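Local coordinates for protein leucine--tRNA ligase (Agrobacterium radiobacter, PDB 5AH5) that probably catalyses the ATP-dependent attachment of leucine to tRNA(Leu), and is linked to self-immunity against the antibiotic toxic moiety 84, at residues N579-P583 with S584-Q588; D202-E205 with S206-G209; D485-D488 with T489-S493; I438-E442 with E443-I447. One frame throughout, in Å; residues are numbered along the deposited sequence.

Contact 1 of 4, residues N579-P583 with S584-Q588; sequences NVTDP and SVVVQ
D582 turns its carboxylate toward the start of the helix that P583 opens, where it meets S584 and V585. Its CG stands anti to the backbone N (chi1 -175°), which swings the group toward the amide of S584. D582 OD1 accepts the backbone N of S584 at 2.9 Å. The donor does not lie in the carboxylate plane but comes from above it, 54° out. The other oxygen faces a methyl group: D582 OD2 is 3.6 Å from V585 CG2. The side chains of D582 and V585 meet at about a right angle, so the valine presents the side of one branch to the carboxylate. V585 N also makes a weak bond to D582 O, at 3.0 Å.

A second meeting is purely apolar. T581 CG2 approaches V586 CG2 at 4.2 Å, and the two side chains slant across each other. W611 touches both of them, and I48 of helix 48-66 also packs on T581.

P583 fills the first helical position, where it needs no amide hydrogen for the helix. Its carbonyl takes the first regular bond, from V587 N to P583 O at 2.9 Å, with the donor almost in line with the C=O. V587 CG2 lies close to the same oxygen. The proline ring rests on V51 of helix 48-66.

Upstream, T581 N bonds to Q573 and N579 OD1 bonds to the N of S574, close to K575, a predicted ATP-binding residue. The whole is an aspartate N-cap with proline next to it, starting helix 583-590 just after the KMSKS-type loop of a class I synthetase.

Contact 2 of 4, residues D202-E205 with S206-G209; sequences DDLE and SLEG
The peptide carbonyl of D203 is the flat group that S206 meets twice, once in its plane and once from a face. S206 OG donates to D203 O at 2.9 Å, in the carbonyl plane and on a lone pair. S206 N reaches D203 O at 3.1 Å from above the plane, 63° out of it. The serine hydroxyl sits between its own backbone N and carbonyl carbon (chi1 73°), which turns OG back toward the D203 oxygen. Two donors of one residue thus hold the same acceptor.

The next carbonyl is also met over a face: L207 N bonds to L204 O at 3.2 Å. R215 adds a weak bond to that oxygen. On the apolar side, L204 CD2 and L207 CD1 touch loosely at 4.3 Å, and both leucines pack on R538 of helix 533-546. The carboxylate of D203 is engaged elsewhere, in a salt bridge with K542 of that helix.

Beyond the paired turns, L207 is the centre of an inverse gamma turn, with a weak bond from E208 N to S206 O. Successive i to i+3 bonds followed by this tight bend form the first part of the link between helices 197-202 and 212-222.

Contact 3 of 4, residues D485-D488 with T489-S493; sequences DTMD and TFVDS
The carboxylate of D488 and the ring of F490 lie side by side and point the same way, their planes 22° apart. D488 OD2 sits at the ring edge, near its plane, 3.2 Å from F490 CD2. The same oxygen caps the helix: F490 N donates to D488 OD2 at 3.1 Å. This bond is nearly straight, but it meets the carboxylate from above, 49° out of its plane. The CG of D488, anti to the backbone N (chi1 -166°), places the group beside the helix start. D488 O then receives V491 N at 2.9 Å, which closes the first turn.

The other oxygen looks away from the ring. A water donates to D488 OD1 at 2.7 Å and accepts from T489 N, so the first helical amide is met through solvent. D488 OD1 also forms a salt bridge with R419 and a hydrogen bond with Q168. These partners fix the rotation of the capping group. A second water links M487 O to D492 OD1, at 2.8 Å from each. D492 OD1 is also bonded to Q134.

On another side M487 SD touches V491 CG1 at 4.1 Å, the two side chains passing at a slant. The side chain of F490 lies about 4 Å from the bound leucyl-sulfamoyl adenosine, and S493 belongs to its pocket, so this cap opens a short, weakly bonded helix leading into the active site.

Strand 486-487 runs antiparallel between strands 415-419 and 425-432. M487 packs against helix 128-143 and strand 425-432. V491 reaches W415 and I417 of strand 415-419 as well as Q134 of that helix.

Contact 4 of 4, residues I438-E442 with E443-I447; sequences IPVAE and EQLPI
V440 lays its CG1 branch across the base of Q444 and against the end of L445. V440 CG1 is 3.4 Å from Q444 CB, and the two side chains cross at about a right angle. L445 CD2 comes to V440 CG1 at 3.6 Å. With CG1 anti to the backbone N (chi1 167°), this branch is directed into the turn. I447 approaches tip to tip, its CD1 4.0 Å from V440 CG1.

The backbone between them makes a single helix-like turn. Q444 N donates to A441 O at 2.8 Å, and L445 N to E442 O at 3.1 Å. Both are i to i+3 bonds, and each donor stands above the plane of its own carbonyl. The turn bends the chain sharply after strand 438-439, so that I447 comes back beside V440. A cis peptide bond before P446 then redirects the chain toward I447. One water donates to both E442 O and L445 O, tying the turn to this bend.

The strand end lies beside the zinc-binding part of the sheet, with the side chain of V440 about 12 Å from the zinc ion. V440 and I447 also touch R482 of strand 479-482. L445 packs on L132 of helix 128-143, and I447 N bonds to Q135 there.

Overall arrangement
Along the chain the order is contact 2, contact 4, contact 3, contact 1. Contacts 3 and 4 are closest, with centres 18 Å apart. They reach one antiparallel sheet through strands 486-487 and 438-439, and both pack on helix 128-143. Contact 4 lies toward the zinc site, whereas contact 3 leads into the leucyl-sulfamoyl adenosine pocket. Contact 1 is 31 Å from contact 3 between centres, and the side chain of T581 lies about 9 Å from the same ligand. Contact 2, its centre 27 Å from that of contact 3, stands apart against helix 533-546. None of the four touches another. Contacts 1 and 3 each start a helix with an aspartate N-cap near the active site.

Contact 1 of 4, residues N579-P583 with S584-Q588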
ATOM      1  N   ASN B 579     -17.690  -7.280  17.485  1.00 32.53           N
ATOM      2  CA  ASN B 579     -16.538  -6.658  18.142  1.00 34.44           C
ATOM      3  C   ASN B 579     -15.982  -5.435  17.322  1.00 38.81           C
ATOM      4  O   ASN B 579     -14.776  -5.168  17.381  1.00 38.82           O
ATOM      5  CB  ASN B 579     -15.448  -7.737  18.257  1.00 30.49           C
ATOM      6  CG  ASN B 579     -14.980  -8.245  16.887  1.00 30.80           C
ATOM      7  OD1 ASN B 579     -15.628  -8.018  15.817  1.00 32.81           O
ATOM      8  ND2 ASN B 579     -13.872  -8.931  16.891  1.00 30.08           N
ATOM      9  N   VAL B 580     -16.803  -4.800  16.475  1.00 41.33           N
ATOM     10  CA  VAL B 580     -16.401  -3.569  15.745  1.00 42.56           C
ATOM     11  C   VAL B 580     -16.365  -2.395  16.715  1.00 41.01           C
ATOM     12  O   VAL B 580     -17.339  -2.081  17.357  1.00 41.51           O
ATOM     13  CB  VAL B 580     -17.319  -3.230  14.551  1.00 50.03           C
ATOM     14  CG1 VAL B 580     -16.782  -2.005  13.761  1.00 44.30           C
ATOM     15  CG2 VAL B 580     -17.432  -4.439  13.617  1.00 48.97           C
ATOM     16  N   THR B 581     -15.196  -1.799  16.881  1.00 42.18           N
ATOM     17  CA  THR B 581     -15.048  -0.572  17.696  1.00 40.36           C
ATOM     18  C   THR B 581     -15.786   0.592  17.008  1.00 36.91           C
ATOM     19  O   THR B 581     -15.659   0.722  15.814  1.00 33.60           O
ATOM     20  CB  THR B 581     -13.551  -0.244  17.811  1.00 40.66           C
ATOM     21  OG1 THR B 581     -12.878  -1.362  18.419  1.00 36.74           O
ATOM     22  CG2 THR B 581     -13.316   1.040  18.623  1.00 39.25           C
ATOM     23  N   ASP B 582     -16.584   1.358  17.744  1.00 31.95           N
ATOM     24  CA  ASP B 582     -17.072   2.640  17.293  1.00 36.84           C
ATOM     25  C   ASP B 582     -16.144   3.786  17.694  1.00 33.35           C
ATOM     26  O   ASP B 582     -16.241   4.263  18.794  1.00 31.94           O
ATOM     27  CB  ASP B 582     -18.477   2.942  17.853  1.00 40.71           C
ATOM     28  CG  ASP B 582     -19.084   4.248  17.303  1.00 45.10           C
ATOM     29  OD1 ASP B 582     -18.414   5.019  16.527  1.00 43.70           O
ATOM     30  OD2 ASP B 582     -20.251   4.507  17.664  1.00 51.64           O
ATOM     31  N   PRO B 583     -15.318   4.294  16.761  1.00 32.69           N
ATOM     32  CA  PRO B 583     -14.402   5.408  17.092  1.00 33.09           C
ATOM     33  C   PRO B 583     -15.064   6.611  17.720  1.00 33.94           C
ATOM     34  O   PRO B 583     -14.422   7.280  18.520  1.00 30.46           O
ATOM     35  CB  PRO B 583     -13.863   5.817  15.739  1.00 32.57           C
ATOM     36  CG  PRO B 583     -13.956   4.615  14.930  1.00 32.03           C
ATOM     37  CD  PRO B 583     -15.218   3.938  15.344  1.00 32.39           C
ATOM     38  N   SER B 584     -16.343   6.888  17.404  1.00 32.38           N
ATOM     39  CA  SER B 584     -16.977   8.092  17.961  1.00 35.12           C
ATOM     40  C   SER B 584     -17.153   7.978  19.448  1.00 32.04           C
ATOM     41  O   SER B 584     -17.083   8.962  20.132  1.00 33.39           O
ATOM     42  CB  SER B 584     -18.360   8.390  17.303  1.00 39.67           C
ATOM     43  OG  SER B 584     -18.208   8.397  15.886  1.00 44.45           O
ATOM     44  N   VAL B 585     -17.465   6.781  19.932  1.00 31.50           N
ATOM     45  CA  VAL B 585     -17.632   6.515  21.355  1.00 33.14           C
ATOM     46  C   VAL B 585     -16.277   6.765  22.067  1.00 33.46           C
ATOM     47  O   VAL B 585     -16.206   7.493  23.069  1.00 30.83           O
ATOM     48  CB  VAL B 585     -18.214   5.090  21.580  1.00 37.99           C
ATOM     49  CG1 VAL B 585     -18.134   4.670  23.029  1.00 41.83           C
ATOM     50  CG2 VAL B 585     -19.685   5.077  21.133  1.00 41.20           C
ATOM     51  N   VAL B 586     -15.193   6.305  21.450  1.00 31.63           N
ATOM     52  CA  VAL B 586     -13.868   6.424  22.110  1.00 36.18           C
ATOM     53  C   VAL B 586     -13.397   7.888  22.129  1.00 33.19           C
ATOM     54  O   VAL B 586     -12.953   8.386  23.157  1.00 31.98           O
ATOM     55  CB  VAL B 586     -12.872   5.424  21.525  1.00 38.34           C
ATOM     56  CG1 VAL B 586     -11.622   5.410  22.372  1.00 42.01           C
ATOM     57  CG2 VAL B 586     -13.507   4.025  21.546  1.00 40.88           C
ATOM     58  N   VAL B 587     -13.636   8.592  21.019  1.00 33.29           N
ATOM     59  CA  VAL B 587     -13.278  10.003  20.869  1.00 30.76           C
ATOM     60  C   VAL B 587     -14.088  10.863  21.818  1.00 36.74           C
ATOM     61  O   VAL B 587     -13.553  11.792  22.437  1.00 31.91           O
ATOM     62  CB  VAL B 587     -13.454  10.435  19.403  1.00 31.51           C
ATOM     63  CG1 VAL B 587     -13.365  11.936  19.234  1.00 32.65           C
ATOM     64  CG2 VAL B 587     -12.435   9.728  18.548  1.00 29.97           C
ATOM     65  N   GLN B 588     -15.367  10.524  21.982  1.00 34.37           N
ATOM     66  CA  GLN B 588     -16.231  11.212  22.906  1.00 39.56           C
ATOM     67  C   GLN B 588     -15.792  11.026  24.369  1.00 36.23           C
ATOM     68  O   GLN B 588     -15.944  11.941  25.210  1.00 35.99           O
ATOM     69  CB  GLN B 588     -17.682  10.695  22.739  1.00 45.15           C
ATOM     70  CG  GLN B 588     -18.748  11.478  23.478  1.00 58.87           C
ATOM     71  CD  GLN B 588     -18.968  12.878  22.895  1.00 73.14           C
ATOM     72  OE1 GLN B 588     -18.547  13.170  21.755  1.00 85.43           O
ATOM     73  NE2 GLN B 588     -19.609  13.762  23.684  1.00 71.26           N
TER

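Contact 2 of 4, residues D202-E205 with S206-G209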
ATOM      1  N   ASP B 202      11.102  -6.263 -13.082  1.00 47.95           N
ATOM      2  CA  ASP B 202      12.433  -5.653 -12.967  1.00 45.66           C
ATOM      3  C   ASP B 202      12.484  -4.311 -12.194  1.00 48.41           C
ATOM      4  O   ASP B 202      13.519  -4.003 -11.559  1.00 44.80           O
ATOM      5  CB  ASP B 202      13.064  -5.469 -14.357  1.00 48.37           C
ATOM      6  CG  ASP B 202      13.180  -6.805 -15.170  1.00 51.06           C
ATOM      7  OD1 ASP B 202      13.021  -7.906 -14.594  1.00 49.12           O
ATOM      8  OD2 ASP B 202      13.413  -6.728 -16.406  1.00 55.65           O
ATOM      9  N   ASP B 203      11.419  -3.494 -12.261  1.00 40.98           N
ATOM     10  CA  ASP B 203      11.430  -2.209 -11.569  1.00 40.01           C
ATOM     11  C   ASP B 203      11.227  -2.355 -10.066  1.00 36.75           C
ATOM     12  O   ASP B 203      11.457  -1.394  -9.351  1.00 40.50           O
ATOM     13  CB  ASP B 203      10.429  -1.191 -12.147  1.00 42.11           C
ATOM     14  CG  ASP B 203      10.693  -0.856 -13.613  1.00 52.52           C
ATOM     15  OD1 ASP B 203      11.797  -1.173 -14.135  1.00 52.12           O
ATOM     16  OD2 ASP B 203       9.765  -0.279 -14.258  1.00 51.86           O
ATOM     17  N   LEU B 204      10.826  -3.537  -9.579  1.00 37.80           N
ATOM     18  CA  LEU B 204      10.901  -3.842  -8.146  1.00 40.79           C
ATOM     19  C   LEU B 204      12.291  -3.635  -7.517  1.00 44.98           C
ATOM     20  O   LEU B 204      12.377  -3.230  -6.345  1.00 41.61           O
ATOM     21  CB  LEU B 204      10.455  -5.266  -7.845  1.00 40.48           C
ATOM     22  CG  LEU B 204       8.949  -5.493  -8.075  1.00 38.91           C
ATOM     23  CD1 LEU B 204       8.668  -6.961  -8.201  1.00 42.27           C
ATOM     24  CD2 LEU B 204       8.114  -4.893  -6.990  1.00 40.12           C
ATOM     25  N   GLU B 205      13.355  -3.919  -8.266  1.00 46.95           N
ATOM     26  CA  GLU B 205      14.720  -3.703  -7.759  1.00 54.74           C
ATOM     27  C   GLU B 205      14.978  -2.224  -7.391  1.00 50.54           C
ATOM     28  O   GLU B 205      15.737  -1.968  -6.474  1.00 47.43           O
ATOM     29  CB  GLU B 205      15.780  -4.185  -8.761  1.00 63.21           C
ATOM     30  CG  GLU B 205      15.901  -5.707  -8.887  1.00 76.78           C
ATOM     31  CD  GLU B 205      16.820  -6.146 -10.047  1.00 94.06           C
ATOM     32  OE1 GLU B 205      18.059  -5.874 -10.014  1.00 91.51           O
ATOM     33  OE2 GLU B 205      16.300  -6.777 -11.002  1.00 95.50           O
ATOM     34  N   SER B 206      14.329  -1.272  -8.072  1.00 43.77           N
ATOM     35  CA  SER B 206      14.522   0.154  -7.783  1.00 47.12           C
ATOM     36  C   SER B 206      13.679   0.708  -6.599  1.00 43.90           C
ATOM     37  O   SER B 206      13.932   1.826  -6.151  1.00 44.63           O
ATOM     38  CB  SER B 206      14.294   0.994  -9.044  1.00 48.57           C
ATOM     39  OG  SER B 206      12.914   1.063  -9.398  1.00 58.63           O
ATOM     40  N   LEU B 207      12.710  -0.067  -6.097  1.00 39.80           N
ATOM     41  CA  LEU B 207      11.741   0.400  -5.101  1.00 37.99           C
ATOM     42  C   LEU B 207      12.227   0.123  -3.720  1.00 37.47           C
ATOM     43  O   LEU B 207      11.569  -0.605  -2.917  1.00 31.17           O
ATOM     44  CB  LEU B 207      10.366  -0.277  -5.276  1.00 40.99           C
ATOM     45  CG  LEU B 207       9.520   0.190  -6.429  1.00 40.55           C
ATOM     46  CD1 LEU B 207       8.217  -0.621  -6.480  1.00 39.32           C
ATOM     47  CD2 LEU B 207       9.273   1.699  -6.346  1.00 41.73           C
ATOM     48  N   GLU B 208      13.331   0.790  -3.390  1.00 36.97           N
ATOM     49  CA  GLU B 208      14.020   0.520  -2.143  1.00 42.61           C
ATOM     50  C   GLU B 208      13.182   1.062  -0.985  1.00 38.99           C
ATOM     51  O   GLU B 208      13.338   0.628   0.155  1.00 32.71           O
ATOM     52  CB  GLU B 208      15.464   1.093  -2.155  1.00 45.88           C
ATOM     53  CG  GLU B 208      16.456   0.214  -1.365  1.00 62.98           C
ATOM     54  CD  GLU B 208      16.622  -1.236  -1.898  1.00 73.25           C
ATOM     55  OE1 GLU B 208      16.347  -1.485  -3.098  1.00 86.77           O
ATOM     56  OE2 GLU B 208      17.036  -2.141  -1.123  1.00 67.67           O
ATOM     57  N   GLY B 209      12.269   2.003  -1.275  1.00 30.49           N
ATOM     58  CA  GLY B 209      11.357   2.473  -0.229  1.00 27.80           C
ATOM     59  C   GLY B 209      10.169   1.521  -0.048  1.00 28.41           C
ATOM     60  O   GLY B 209       9.287   1.814   0.720  1.00 24.63           O
TER

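Contact 3 of 4, residues D485-D488 with T489-S493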
ATOM      1  N   ASP B 485     -21.962  -3.882 -19.141  1.00 29.33           N
ATOM      2  CA  ASP B 485     -21.076  -4.147 -17.964  1.00 31.00           C
ATOM      3  C   ASP B 485     -20.412  -2.876 -17.465  1.00 32.02           C
ATOM      4  O   ASP B 485     -20.357  -1.848 -18.204  1.00 26.46           O
ATOM      5  CB  ASP B 485     -20.013  -5.185 -18.310  1.00 30.78           C
ATOM      6  CG  ASP B 485     -20.612  -6.575 -18.560  1.00 33.63           C
ATOM      7  OD1 ASP B 485     -21.779  -6.791 -18.153  1.00 35.70           O
ATOM      8  OD2 ASP B 485     -19.931  -7.443 -19.142  1.00 35.12           O
ATOM      9  N   THR B 486     -19.951  -2.948 -16.203  1.00 28.21           N
ATOM     10  CA  THR B 486     -19.306  -1.845 -15.536  1.00 25.11           C
ATOM     11  C   THR B 486     -17.837  -2.161 -15.232  1.00 28.40           C
ATOM     12  O   THR B 486     -17.380  -3.326 -15.315  1.00 28.81           O
ATOM     13  CB  THR B 486     -20.080  -1.372 -14.331  1.00 25.18           C
ATOM     14  OG1 THR B 486     -20.233  -2.414 -13.351  1.00 26.19           O
ATOM     15  CG2 THR B 486     -21.423  -0.828 -14.754  1.00 28.90           C
ATOM     16  N   MET B 487     -17.094  -1.133 -14.892  1.00 25.75           N
ATOM     17  CA  MET B 487     -15.691  -1.328 -14.591  1.00 29.29           C
ATOM     18  C   MET B 487     -15.506  -1.802 -13.143  1.00 24.34           C
ATOM     19  O   MET B 487     -16.105  -1.303 -12.193  1.00 21.72           O
ATOM     20  CB  MET B 487     -14.915  -0.035 -14.845  1.00 31.92           C
ATOM     21  CG  MET B 487     -14.983   0.442 -16.282  1.00 32.40           C
ATOM     22  SD  MET B 487     -13.917   1.849 -16.567  1.00 30.59           S
ATOM     23  CE  MET B 487     -14.715   2.723 -17.939  1.00 32.61           C
ATOM     24  N   ASP B 488     -14.632  -2.756 -12.967  1.00 27.43           N
ATOM     25  CA  ASP B 488     -14.222  -3.122 -11.582  1.00 28.59           C
ATOM     26  C   ASP B 488     -13.662  -1.944 -10.742  1.00 26.33           C
ATOM     27  O   ASP B 488     -13.019  -1.069 -11.293  1.00 21.12           O
ATOM     28  CB  ASP B 488     -13.210  -4.221 -11.621  1.00 30.24           C
ATOM     29  CG  ASP B 488     -13.028  -4.870 -10.225  1.00 35.69           C
ATOM     30  OD1 ASP B 488     -13.963  -5.612  -9.732  1.00 31.70           O
ATOM     31  OD2 ASP B 488     -11.935  -4.597  -9.639  1.00 35.93           O
ATOM     32  N   THR B 489     -13.997  -1.926  -9.450  1.00 27.60           N
ATOM     33  CA  THR B 489     -13.490  -0.953  -8.460  1.00 29.32           C
ATOM     34  C   THR B 489     -11.951  -0.722  -8.508  1.00 29.60           C
ATOM     35  O   THR B 489     -11.496   0.394  -8.315  1.00 26.66           O
ATOM     36  CB  THR B 489     -13.911  -1.310  -7.031  1.00 31.29           C
ATOM     37  OG1 THR B 489     -13.430  -0.317  -6.131  1.00 31.48           O
ATOM     38  CG2 THR B 489     -13.418  -2.681  -6.557  1.00 29.41           C
ATOM     39  N   PHE B 490     -11.177  -1.740  -8.876  1.00 27.46           N
ATOM     40  CA  PHE B 490      -9.739  -1.560  -8.966  1.00 31.06           C
ATOM     41  C   PHE B 490      -9.258  -0.771 -10.177  1.00 31.91           C
ATOM     42  O   PHE B 490      -8.100  -0.282 -10.193  1.00 25.65           O
ATOM     43  CB  PHE B 490      -8.991  -2.882  -8.799  1.00 30.53           C
ATOM     44  CG  PHE B 490      -9.122  -3.440  -7.416  1.00 29.98           C
ATOM     45  CD1 PHE B 490      -8.341  -2.910  -6.368  1.00 26.65           C
ATOM     46  CD2 PHE B 490      -9.986  -4.489  -7.142  1.00 29.04           C
ATOM     47  CE1 PHE B 490      -8.406  -3.460  -5.110  1.00 27.04           C
ATOM     48  CE2 PHE B 490     -10.104  -5.004  -5.861  1.00 30.45           C
ATOM     49  CZ  PHE B 490      -9.312  -4.472  -4.834  1.00 32.17           C
ATOM     50  N   VAL B 491     -10.153  -0.535 -11.130  1.00 26.73           N
ATOM     51  CA  VAL B 491      -9.859   0.435 -12.199  1.00 27.37           C
ATOM     52  C   VAL B 491      -9.899   1.801 -11.573  1.00 25.37           C
ATOM     53  O   VAL B 491      -8.963   2.526 -11.742  1.00 31.92           O
ATOM     54  CB  VAL B 491     -10.825   0.353 -13.451  1.00 28.18           C
ATOM     55  CG1 VAL B 491     -10.433   1.378 -14.528  1.00 31.34           C
ATOM     56  CG2 VAL B 491     -10.720  -1.029 -14.075  1.00 31.12           C
ATOM     57  N   ASP B 492     -10.939   2.134 -10.799  1.00 24.71           N
ATOM     58  CA  ASP B 492     -11.046   3.447 -10.202  1.00 26.83           C
ATOM     59  C   ASP B 492      -9.757   3.767  -9.375  1.00 29.39           C
ATOM     60  O   ASP B 492      -9.161   4.834  -9.470  1.00 29.70           O
ATOM     61  CB  ASP B 492     -12.199   3.540  -9.230  1.00 30.48           C
ATOM     62  CG  ASP B 492     -13.604   3.119  -9.825  1.00 37.08           C
ATOM     63  OD1 ASP B 492     -13.732   2.548 -10.934  1.00 33.33           O
ATOM     64  OD2 ASP B 492     -14.561   3.326  -9.076  1.00 37.49           O
ATOM     65  N   SER B 493      -9.394   2.830  -8.527  1.00 25.32           N
ATOM     66  CA  SER B 493      -8.370   3.046  -7.564  1.00 27.97           C
ATOM     67  C   SER B 493      -6.979   2.855  -8.154  1.00 29.85           C
ATOM     68  O   SER B 493      -6.042   3.037  -7.443  1.00 31.12           O
ATOM     69  CB  SER B 493      -8.631   2.137  -6.338  1.00 27.87           C
ATOM     70  OG  SER B 493      -8.649   0.766  -6.660  1.00 26.15           O
TER
HETATM   71  O   HOH W   1     -16.208   1.313 -11.215  1.00 26.46           O
HETATM   72  O   HOH W   2     -15.807  -4.174  -8.360  1.00 24.88           O

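Contact 4 of 4, residues I438-E442 with E443-I447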
ATOM      1  N   ILE B 438     -17.823   0.229 -30.752  1.00 43.10           N
ATOM      2  CA  ILE B 438     -17.528   1.614 -31.091  1.00 43.85           C
ATOM      3  C   ILE B 438     -17.465   2.473 -29.855  1.00 42.51           C
ATOM      4  O   ILE B 438     -18.378   2.415 -29.015  1.00 39.67           O
ATOM      5  CB  ILE B 438     -18.606   2.203 -32.056  1.00 44.67           C
ATOM      6  CG1 ILE B 438     -18.738   1.308 -33.296  1.00 42.28           C
ATOM      7  CG2 ILE B 438     -18.266   3.641 -32.464  1.00 47.48           C
ATOM      8  CD1 ILE B 438     -17.529   1.298 -34.210  1.00 44.18           C
ATOM      9  N   PRO B 439     -16.438   3.329 -29.778  1.00 37.26           N
ATOM     10  CA  PRO B 439     -16.368   4.261 -28.699  1.00 38.85           C
ATOM     11  C   PRO B 439     -17.523   5.220 -28.683  1.00 38.43           C
ATOM     12  O   PRO B 439     -17.932   5.695 -29.726  1.00 37.38           O
ATOM     13  CB  PRO B 439     -15.051   5.038 -28.968  1.00 40.11           C
ATOM     14  CG  PRO B 439     -14.241   4.137 -29.755  1.00 41.18           C
ATOM     15  CD  PRO B 439     -15.198   3.318 -30.578  1.00 42.88           C
ATOM     16  N   VAL B 440     -18.040   5.508 -27.498  1.00 34.36           N
ATOM     17  CA  VAL B 440     -18.946   6.618 -27.350  1.00 33.13           C
ATOM     18  C   VAL B 440     -18.138   7.861 -27.725  1.00 39.25           C
ATOM     19  O   VAL B 440     -16.962   7.988 -27.355  1.00 37.52           O
ATOM     20  CB  VAL B 440     -19.455   6.735 -25.897  1.00 30.53           C
ATOM     21  CG1 VAL B 440     -20.147   8.049 -25.618  1.00 29.63           C
ATOM     22  CG2 VAL B 440     -20.400   5.577 -25.588  1.00 33.57           C
ATOM     23  N   ALA B 441     -18.788   8.791 -28.394  1.00 40.56           N
ATOM     24  CA  ALA B 441     -18.157  10.040 -28.797  1.00 47.22           C
ATOM     25  C   ALA B 441     -17.928  10.901 -27.578  1.00 45.11           C
ATOM     26  O   ALA B 441     -18.775  10.958 -26.688  1.00 39.77           O
ATOM     27  CB  ALA B 441     -19.069  10.799 -29.794  1.00 46.50           C
ATOM     28  N   GLU B 442     -16.815  11.619 -27.571  1.00 44.62           N
ATOM     29  CA  GLU B 442     -16.423  12.430 -26.416  1.00 47.25           C
ATOM     30  C   GLU B 442     -17.508  13.409 -25.974  1.00 46.54           C
ATOM     31  O   GLU B 442     -17.713  13.649 -24.768  1.00 43.20           O
ATOM     32  CB  GLU B 442     -15.112  13.178 -26.710  1.00 52.90           C
ATOM     33  CG  GLU B 442     -14.546  13.861 -25.474  1.00 61.15           C
ATOM     34  CD  GLU B 442     -13.053  14.046 -25.538  1.00 67.49           C
ATOM     35  OE1 GLU B 442     -12.324  13.029 -25.481  1.00 73.38           O
ATOM     36  OE2 GLU B 442     -12.612  15.206 -25.641  1.00 74.83           O
ATOM     37  N   GLU B 443     -18.230  13.947 -26.956  1.00 48.38           N
ATOM     38  CA  GLU B 443     -19.391  14.822 -26.719  1.00 53.83           C
ATOM     39  C   GLU B 443     -20.474  14.192 -25.823  1.00 42.33           C
ATOM     40  O   GLU B 443     -21.127  14.893 -25.094  1.00 36.79           O
ATOM     41  CB  GLU B 443     -20.033  15.249 -28.064  1.00 61.74           C
ATOM     42  CG  GLU B 443     -19.200  16.231 -28.901  1.00 72.31           C
ATOM     43  CD  GLU B 443     -18.025  15.622 -29.693  1.00 84.07           C
ATOM     44  OE1 GLU B 443     -18.018  14.397 -29.998  1.00 70.46           O
ATOM     45  OE2 GLU B 443     -17.090  16.399 -30.025  1.00 99.60           O
ATOM     46  N   GLN B 444     -20.686  12.884 -25.948  1.00 43.08           N
ATOM     47  CA  GLN B 444     -21.694  12.156 -25.153  1.00 44.40           C
ATOM     48  C   GLN B 444     -21.252  11.804 -23.729  1.00 39.91           C
ATOM     49  O   GLN B 444     -22.104  11.492 -22.888  1.00 36.24           O
ATOM     50  CB  GLN B 444     -22.122  10.853 -25.846  1.00 49.50           C
ATOM     51  CG  GLN B 444     -23.445  10.990 -26.563  1.00 58.79           C
ATOM     52  CD  GLN B 444     -23.329  12.055 -27.586  1.00 62.89           C
ATOM     53  OE1 GLN B 444     -22.522  11.939 -28.522  1.00 64.09           O
ATOM     54  NE2 GLN B 444     -24.069  13.140 -27.383  1.00 60.40           N
ATOM     55  N   LEU B 445     -19.952  11.883 -23.463  1.00 32.67           N
ATOM     56  CA  LEU B 445     -19.432  11.588 -22.129  1.00 28.98           C
ATOM     57  C   LEU B 445     -19.814  12.565 -21.056  1.00 31.31           C
ATOM     58  O   LEU B 445     -19.901  13.758 -21.305  1.00 33.60           O
ATOM     59  CB  LEU B 445     -17.913  11.394 -22.188  1.00 27.55           C
ATOM     60  CG  LEU B 445     -17.456  10.265 -23.111  1.00 28.80           C
ATOM     61  CD1 LEU B 445     -15.968  10.108 -23.113  1.00 33.28           C
ATOM     62  CD2 LEU B 445     -18.121   8.932 -22.828  1.00 32.38           C
ATOM     63  N   PRO B 446     -20.088  12.102 -19.825  1.00 27.26           N
ATOM     64  CA  PRO B 446     -20.021  10.737 -19.383  1.00 29.30           C
ATOM     65  C   PRO B 446     -21.297   9.932 -19.622  1.00 28.02           C
ATOM     66  O   PRO B 446     -22.373  10.489 -19.531  1.00 27.54           O
ATOM     67  CB  PRO B 446     -19.848  10.892 -17.846  1.00 27.69           C
ATOM     68  CG  PRO B 446     -20.629  12.118 -17.573  1.00 27.09           C
ATOM     69  CD  PRO B 446     -20.386  13.034 -18.744  1.00 22.67           C
ATOM     70  N   ILE B 447     -21.144   8.616 -19.845  1.00 26.99           N
ATOM     71  CA  ILE B 447     -22.270   7.680 -19.713  1.00 26.40           C
ATOM     72  C   ILE B 447     -22.488   7.388 -18.224  1.00 25.76           C
ATOM     73  O   ILE B 447     -21.666   6.712 -17.557  1.00 31.88           O
ATOM     74  CB  ILE B 447     -22.015   6.403 -20.517  1.00 27.22           C
ATOM     75  CG1 ILE B 447     -21.755   6.730 -21.998  1.00 28.84           C
ATOM     76  CG2 ILE B 447     -23.218   5.483 -20.397  1.00 29.58           C
ATOM     77  CD1 ILE B 447     -22.686   7.776 -22.585  1.00 30.78           C
TER
HETATM   78  O   HOH W   3     -17.600  15.307 -22.709  1.00 45.49           O